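5-formaminoimidazole-4-carboxamide-1-(beta)-D-ribofuranosyl 5'-monophosphate synthetase (Methanocaldococcus jannaschii, PDB 2R7L) catalyses the ATP- and formate-dependent formylation of the purine precursor AICAR to FAICAR without folates, working as a homohexameric ATP-grasp ligase. Local coordinates at residues A[138-143]-A[200-205]; A[265-270]-A[302-307]. All coordinates share one frame; numbering follows the deposited sequence.

Both contacts are partly buried and lie on the same side of the chain's centre, their own centres about 15 Å apart. They meet at strand 306-312: Val-307, from contact 2, packs its CG1 against the backbone of Val-139 and Pro-140 in contact 1. Contact 1 joins the edge strand 142-143 to the end of strand 197-200 and the linker that reads the adenine of ATP, so backbone groups and the Glu-200 carboxylate dominate it and its lysine side faces solvent. Contact 2 sets helix 268-285 and the 3-10 turn before it against an edge strand of the five-stranded sheet, combining leucine packing with a glutamine amide. Each contact also borders the second subunit.

Contact 1: residues A[138-143]-A[200-205]; sequences RVPKKY and EYVVGT. With ATP (adenosine-5'-triphosphate), chain E.
Lys-141 and Glu-200 pair through one backbone-backbone and one backbone-carboxylate hydrogen bond where strand 197-200 runs into the loop that receives the adenine of ATP. Glu-200 N gives a bond of 2.9 Å to Lys-141 O. Lys-141 N returns one, almost straight at 177°, to the anti lone pair of Glu-200 OE1. With CG anti to its own nitrogen (chi1 171°) and the chain extended, Glu-200 brings its carboxylate across to that N-H, the two side chains crossing at an oblique angle. The tight side is that of buried Pro-140 and Val-202: Pro-140 CB rests 3.7 Å from Glu-200 O, and Val-307 and Phe-309 back the proline. Tyr-143 sets its ring edge at Glu-200 N while its hydroxyl bonds Asp-150. The outer side is looser, for Lys-141 NZ stays 4.1 Å from Glu-200 OE2, too far for a salt bridge, though the opposite charges probably still attract. This is the adenine-binding linker of an ATP-grasp enzyme. ATP N6 donates to Glu-200 O at 3.0 Å, Val-202 N donates to ATP N1 at 2.9 Å, and one Tyr-201 face lies against ATP C2. Accepting from N6 and donating to N1 matches adenine and would suit guanine poorly.

Contact 2: residues A[265-270]-A[302-307]; sequences ESLLPQ and ENLELV. With AMZ (aminoimidazole 4-carboxamide ribonucleotide), chain F.
Leu-267 of the 3-10 turn and Gln-270 in the first turn of helix 268-285 face Leu-304 in the turn and Leu-306 at the start of strand 306-312, so that the helix packs on an edge strand of the five-stranded antiparallel sheet in this ATP-grasp enzyme. The polar part belongs to one amide. CG of Gln-270 lies anti to its backbone nitrogen (chi1 -170°), and the extended chain carries the amide across to the strand. There OE1 accepts from Leu-306 N at 2.8 Å, in the carbonyl plane and on a lone pair, while NE2 donates to Leu-304 O at 3.1 Å. Bonds at both ends fix the amide's flip, and the side chain stands in for a strand partner by satisfying an N-H and a C=O two residues apart. The apolar part is made by leucines. Leu-267 crosses Leu-304 at about a right angle, its CD2 4.0 Å from Leu-304 CB, and Leu-306 turns its side chain into the core beside Val-271, Met-274 and Ile-263. Ligand binding involves Ser-266, in the middle of the 3-10 turn, which lies at the AMZ phosphate; Ser-94 and Asn-258 of the second subunit also bind this nucleotide, which places it at a subunit interface. Beside the glutamine, a water donates at 2.6 Å to Gln-270 OE1 and at 2.7 Å to Leu-306 O.

Contact 1: residues A[138-143]-A[200-205]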
loop_
_atom_site.group_PDB
_atom_site.type_symbol
_atom_site.label_atom_id
_atom_site.label_comp_id
_atom_site.label_asym_id
_atom_site.label_seq_id
_atom_site.Cartn_x
_atom_site.Cartn_y
_atom_site.Cartn_z
ATOM N N ARG A 138 -14.112 37.239 10.639
ATOM C CA ARG A 138 -15.549 37.454 10.754
ATOM C C ARG A 138 -16.125 36.615 11.879
ATOM O O ARG A 138 -15.861 35.417 11.964
ATOM C CB ARG A 138 -16.256 37.095 9.451
ATOM C CG ARG A 138 -15.927 38.004 8.298
ATOM C CD ARG A 138 -16.724 37.628 7.067
ATOM N NE ARG A 138 -16.383 38.468 5.923
ATOM C CZ ARG A 138 -15.538 38.122 4.956
ATOM N NH1 ARG A 138 -14.939 36.938 4.985
ATOM N NH2 ARG A 138 -15.295 38.961 3.955
ATOM N N VAL A 139 -16.887 37.266 12.755
ATOM C CA VAL A 139 -17.625 36.596 13.821
ATOM C C VAL A 139 -19.078 37.082 13.786
ATOM O O VAL A 139 -19.389 38.066 13.097
ATOM C CB VAL A 139 -17.000 36.859 15.212
ATOM C CG1 VAL A 139 -15.609 36.246 15.297
ATOM C CG2 VAL A 139 -16.947 38.354 15.515
ATOM N N PRO A 140 -19.977 36.370 14.484
ATOM C CA PRO A 140 -21.360 36.835 14.654
ATOM C C PRO A 140 -21.413 38.111 15.504
ATOM O O PRO A 140 -20.626 38.253 16.443
ATOM C CB PRO A 140 -22.029 35.686 15.417
ATOM C CG PRO A 140 -21.115 34.497 15.235
ATOM C CD PRO A 140 -19.744 35.078 15.148
ATOM N N LYS A 141 -22.321 39.030 15.179
ATOM C CA LYS A 141 -22.501 40.236 15.996
ATOM C C LYS A 141 -22.893 39.849 17.415
ATOM O O LYS A 141 -23.699 38.940 17.614
ATOM C CB LYS A 141 -23.585 41.147 15.417
ATOM C CG LYS A 141 -23.312 41.674 14.023
ATOM C CD LYS A 141 -24.574 42.299 13.440
ATOM C CE LYS A 141 -24.589 42.222 11.917
ATOM N NZ LYS A 141 -25.982 42.239 11.377
ATOM N N LYS A 142 -22.323 40.532 18.401
ATOM C CA LYS A 142 -22.702 40.296 19.790
ATOM C C LYS A 142 -23.795 41.276 20.206
ATOM O O LYS A 142 -23.849 42.401 19.705
ATOM C CB LYS A 142 -21.491 40.425 20.716
ATOM C CG LYS A 142 -20.294 39.568 20.318
ATOM C CD LYS A 142 -20.655 38.085 20.231
ATOM C CE LYS A 142 -19.440 37.228 19.880
ATOM N NZ LYS A 142 -18.829 37.612 18.573
ATOM N N TYR A 143 -24.671 40.837 21.108
ATOM C CA TYR A 143 -25.736 41.692 21.642
ATOM C C TYR A 143 -25.639 41.816 23.157
ATOM O O TYR A 143 -25.719 40.816 23.878
ATOM C CB TYR A 143 -27.117 41.171 21.235
ATOM C CG TYR A 143 -27.364 41.276 19.751
ATOM C CD1 TYR A 143 -28.028 42.369 19.214
ATOM C CD2 TYR A 143 -26.917 40.286 18.883
ATOM C CE1 TYR A 143 -28.247 42.472 17.852
ATOM C CE2 TYR A 143 -27.129 40.378 17.527
ATOM C CZ TYR A 143 -27.792 41.470 17.012
ATOM O OH TYR A 143 -27.999 41.554 15.653
ATOM N N GLU A 200 -25.832 37.121 16.917
ATOM C CA GLU A 200 -26.463 36.956 15.627
ATOM C C GLU A 200 -26.583 35.482 15.239
ATOM O O GLU A 200 -25.602 34.743 15.261
ATOM C CB GLU A 200 -25.639 37.700 14.581
ATOM C CG GLU A 200 -26.055 37.436 13.155
ATOM C CD GLU A 200 -25.127 38.089 12.166
ATOM O OE1 GLU A 200 -24.036 38.546 12.581
ATOM O OE2 GLU A 200 -25.491 38.156 10.974
ATOM N N TYR A 201 -27.791 35.050 14.899
ATOM C CA TYR A 201 -27.968 33.725 14.335
ATOM C C TYR A 201 -27.473 33.794 12.894
ATOM O O TYR A 201 -28.054 34.507 12.071
ATOM C CB TYR A 201 -29.438 33.292 14.382
ATOM C CG TYR A 201 -29.624 31.825 14.069
ATOM C CD1 TYR A 201 -29.788 30.897 15.089
ATOM C CD2 TYR A 201 -29.610 31.363 12.755
ATOM C CE1 TYR A 201 -29.949 29.548 14.816
ATOM C CE2 TYR A 201 -29.772 30.012 12.465
ATOM C CZ TYR A 201 -29.935 29.112 13.503
ATOM O OH TYR A 201 -30.094 27.772 13.237
ATOM N N VAL A 202 -26.377 33.093 12.595
ATOM C CA VAL A 202 -25.857 33.080 11.229
ATOM C C VAL A 202 -26.519 31.952 10.456
ATOM O O VAL A 202 -26.546 30.811 10.911
ATOM C CB VAL A 202 -24.320 32.923 11.186
ATOM C CG1 VAL A 202 -23.841 32.766 9.743
ATOM C CG2 VAL A 202 -23.637 34.130 11.858
ATOM N N VAL A 203 -27.072 32.273 9.294
ATOM C CA VAL A 203 -27.791 31.271 8.522
ATOM C C VAL A 203 -26.933 30.767 7.366
ATOM O O VAL A 203 -26.793 31.424 6.339
ATOM C CB VAL A 203 -29.148 31.803 8.012
ATOM C CG1 VAL A 203 -29.954 30.678 7.381
ATOM C CG2 VAL A 203 -29.929 32.444 9.159
ATOM N N GLY A 204 -26.346 29.594 7.546
ATOM C CA GLY A 204 -25.492 29.042 6.512
ATOM C C GLY A 204 -25.114 27.591 6.707
ATOM O O GLY A 204 -25.747 26.855 7.472
ATOM N N THR A 205 -24.074 27.186 5.994
ATOM C CA THR A 205 -23.604 25.814 6.019
ATOM C C THR A 205 -22.427 25.672 6.987
ATOM O O THR A 205 -21.502 26.478 6.968
ATOM C CB THR A 205 -23.209 25.366 4.605
ATOM O OG1 THR A 205 -22.577 26.451 3.915
ATOM C CG2 THR A 205 -24.433 24.963 3.822
HETATM P PG ATP E . -19.423 21.801 20.669
HETATM O O1G ATP E . -18.128 21.492 21.386
HETATM O O2G ATP E . -19.260 22.122 19.196
HETATM O O3G ATP E . -20.527 20.814 20.966
HETATM P PB ATP E . -19.240 24.616 21.083
HETATM O O1B ATP E . -17.950 24.415 20.327
HETATM O O2B ATP E . -19.199 25.377 22.389
HETATM O O3B ATP E . -19.933 23.180 21.360
HETATM P PA ATP E . -21.534 26.248 20.481
HETATM O O1A ATP E . -21.161 27.703 20.372
HETATM O O2A ATP E . -22.151 25.674 21.728
HETATM O O3A ATP E . -20.242 25.364 20.057
HETATM O "O5'" ATP E . -22.527 25.936 19.264
HETATM C "C5'" ATP E . -23.339 24.774 19.305
HETATM C "C4'" ATP E . -24.156 24.735 18.024
HETATM O "O4'" ATP E . -25.087 25.822 17.992
HETATM C "C3'" ATP E . -23.302 24.899 16.779
HETATM O "O3'" ATP E . -22.770 23.651 16.324
HETATM C "C2'" ATP E . -24.274 25.508 15.788
HETATM O "O2'" ATP E . -25.030 24.485 15.140
HETATM C "C1'" ATP E . -25.214 26.330 16.660
HETATM N N9 ATP E . -24.731 27.723 16.652
HETATM C C8 ATP E . -23.799 28.219 17.489
HETATM N N7 ATP E . -23.558 29.526 17.223
HETATM C C5 ATP E . -24.364 29.889 16.207
HETATM C C6 ATP E . -24.622 31.133 15.449
HETATM N N6 ATP E . -23.952 32.278 15.727
HETATM N N1 ATP E . -25.534 31.076 14.459
HETATM C C2 ATP E . -26.204 29.938 14.168
HETATM N N3 ATP E . -26.025 28.779 14.822
HETATM C C4 ATP E . -25.126 28.690 15.825
#

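Contact 2: residues A[265-270]-A[302-307]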
loop_
_atom_site.group_PDB
_atom_site.type_symbol
_atom_site.label_atom_id
_atom_site.label_comp_id
_atom_site.label_asym_id
_atom_site.label_seq_id
_atom_site.Cartn_x
_atom_site.Cartn_y
_atom_site.Cartn_z
ATOM N N GLU A 265 -14.027 24.709 -3.830
ATOM C CA GLU A 265 -12.568 24.869 -3.900
ATOM C C GLU A 265 -12.122 26.332 -3.962
ATOM O O GLU A 265 -11.127 26.696 -3.349
ATOM C CB GLU A 265 -11.967 24.058 -5.061
ATOM C CG GLU A 265 -10.442 23.885 -4.980
ATOM C CD GLU A 265 -9.881 23.017 -6.100
ATOM O OE1 GLU A 265 -10.150 21.793 -6.105
ATOM O OE2 GLU A 265 -9.166 23.559 -6.977
ATOM N N SER A 266 -12.869 27.170 -4.685
ATOM C CA SER A 266 -12.572 28.605 -4.751
ATOM C C SER A 266 -12.537 29.285 -3.378
ATOM O O SER A 266 -12.093 30.425 -3.259
ATOM C CB SER A 266 -13.566 29.329 -5.668
ATOM O OG SER A 266 -14.915 29.021 -5.326
ATOM N N LEU A 267 -12.978 28.584 -2.338
ATOM C CA LEU A 267 -13.031 29.175 -0.996
ATOM C C LEU A 267 -11.833 28.797 -0.134
ATOM O O LEU A 267 -11.720 29.233 1.015
ATOM C CB LEU A 267 -14.322 28.772 -0.275
ATOM C CG LEU A 267 -15.654 29.276 -0.837
ATOM C CD1 LEU A 267 -16.832 28.750 -0.012
ATOM C CD2 LEU A 267 -15.663 30.794 -0.882
ATOM N N LEU A 268 -10.934 27.981 -0.677
ATOM C CA LEU A 268 -9.767 27.558 0.097
ATOM C C LEU A 268 -8.782 28.700 0.383
ATOM O O LEU A 268 -8.172 28.743 1.460
ATOM C CB LEU A 268 -9.082 26.364 -0.568
ATOM C CG LEU A 268 -9.879 25.069 -0.407
ATOM C CD1 LEU A 268 -9.267 23.963 -1.243
ATOM C CD2 LEU A 268 -9.917 24.683 1.058
ATOM N N PRO A 269 -8.618 29.635 -0.568
ATOM C CA PRO A 269 -7.789 30.791 -0.221
ATOM C C PRO A 269 -8.305 31.521 1.016
ATOM O O PRO A 269 -7.511 31.950 1.854
ATOM C CB PRO A 269 -7.885 31.683 -1.464
ATOM C CG PRO A 269 -8.179 30.728 -2.587
ATOM C CD PRO A 269 -9.092 29.696 -1.961
ATOM N N GLN A 270 -9.626 31.640 1.143
ATOM C CA GLN A 270 -10.224 32.230 2.339
ATOM C C GLN A 270 -9.968 31.344 3.553
ATOM O O GLN A 270 -9.598 31.833 4.620
ATOM C CB GLN A 270 -11.736 32.443 2.151
ATOM C CG GLN A 270 -12.375 33.265 3.264
ATOM C CD GLN A 270 -13.912 33.283 3.218
ATOM O OE1 GLN A 270 -14.562 33.462 4.247
ATOM N NE2 GLN A 270 -14.487 33.097 2.028
ATOM N N GLU A 302 -24.697 33.048 2.574
ATOM C CA GLU A 302 -24.999 33.016 1.148
ATOM C C GLU A 302 -24.075 33.918 0.334
ATOM O O GLU A 302 -24.025 33.824 -0.895
ATOM C CB GLU A 302 -26.460 33.382 0.893
ATOM C CG GLU A 302 -26.852 34.762 1.379
ATOM C CD GLU A 302 -28.237 35.160 0.912
ATOM O OE1 GLU A 302 -29.108 34.273 0.790
ATOM O OE2 GLU A 302 -28.452 36.361 0.658
ATOM N N ASN A 303 -23.352 34.793 1.019
ATOM C CA ASN A 303 -22.369 35.643 0.357
ATOM C C ASN A 303 -20.975 35.009 0.299
ATOM O O ASN A 303 -19.993 35.673 -0.053
ATOM C CB ASN A 303 -22.301 37.005 1.037
ATOM C CG ASN A 303 -23.513 37.855 0.741
ATOM O OD1 ASN A 303 -23.996 37.893 -0.389
ATOM N ND2 ASN A 303 -24.017 38.541 1.760
ATOM N N LEU A 304 -20.910 33.728 0.653
ATOM C CA LEU A 304 -19.671 32.949 0.617
ATOM C C LEU A 304 -18.619 33.500 1.567
ATOM O O LEU A 304 -17.431 33.522 1.249
ATOM C CB LEU A 304 -19.124 32.845 -0.810
ATOM C CG LEU A 304 -20.025 32.087 -1.787
ATOM C CD1 LEU A 304 -19.429 32.039 -3.182
ATOM C CD2 LEU A 304 -20.302 30.688 -1.283
ATOM N N GLU A 305 -19.068 33.943 2.734
ATOM C CA GLU A 305 -18.173 34.425 3.769
ATOM C C GLU A 305 -18.268 33.471 4.926
ATOM O O GLU A 305 -19.371 33.139 5.366
ATOM C CB GLU A 305 -18.582 35.817 4.244
ATOM C CG GLU A 305 -18.712 36.850 3.140
ATOM C CD GLU A 305 -19.384 38.136 3.621
ATOM O OE1 GLU A 305 -20.071 38.108 4.669
ATOM O OE2 GLU A 305 -19.225 39.174 2.946
ATOM N N LEU A 306 -17.116 33.026 5.422
ATOM C CA LEU A 306 -17.091 32.123 6.558
ATOM C C LEU A 306 -17.094 32.923 7.855
ATOM O O LEU A 306 -16.230 33.760 8.076
ATOM C CB LEU A 306 -15.873 31.189 6.480
ATOM C CG LEU A 306 -15.940 30.098 5.400
ATOM C CD1 LEU A 306 -14.547 29.579 5.070
ATOM C CD2 LEU A 306 -16.846 28.952 5.853
ATOM N N VAL A 307 -18.088 32.666 8.699
ATOM C CA VAL A 307 -18.224 33.363 9.967
ATOM C C VAL A 307 -17.934 32.370 11.077
ATOM O O VAL A 307 -18.610 31.348 11.194
ATOM C CB VAL A 307 -19.665 33.948 10.145
ATOM C CG1 VAL A 307 -19.807 34.659 11.484
ATOM C CG2 VAL A 307 -20.008 34.901 9.009
HETATM O O5 AMZ F . -18.547 21.961 -5.062
HETATM C C6 AMZ F . -19.327 22.060 -6.013
HETATM N N2 AMZ F . -20.363 21.251 -6.222
HETATM C C3A AMZ F . -19.158 23.165 -7.041
HETATM C C7A AMZ F . -20.014 23.473 -8.084
HETATM N N3 AMZ F . -21.156 22.862 -8.405
HETATM N N1 AMZ F . -18.147 24.025 -7.070
HETATM C C5 AMZ F . -18.359 24.846 -8.109
HETATM N N AMZ F . -19.498 24.507 -8.723
HETATM C C1 AMZ F . -20.074 25.164 -9.922
HETATM C C2 AMZ F . -20.981 26.344 -9.574
HETATM C C3 AMZ F . -20.101 27.555 -9.821
HETATM O O2 AMZ F . -20.897 28.618 -10.340
HETATM O O1 AMZ F . -22.077 26.339 -10.497
HETATM O O AMZ F . -18.935 25.688 -10.623
HETATM C C AMZ F . -19.167 27.068 -10.925
HETATM C C4 AMZ F . -17.794 27.768 -10.870
HETATM O O3 AMZ F . -17.199 27.580 -9.590
HETATM P P AMZ F . -16.479 28.794 -8.875
HETATM O OP1 AMZ F . -15.259 29.289 -9.566
HETATM O O4 AMZ F . -17.561 29.976 -8.739
HETATM O OP2 AMZ F . -16.136 28.322 -7.364
HETATM O O HOH W 1 -14.417 34.832 6.413
#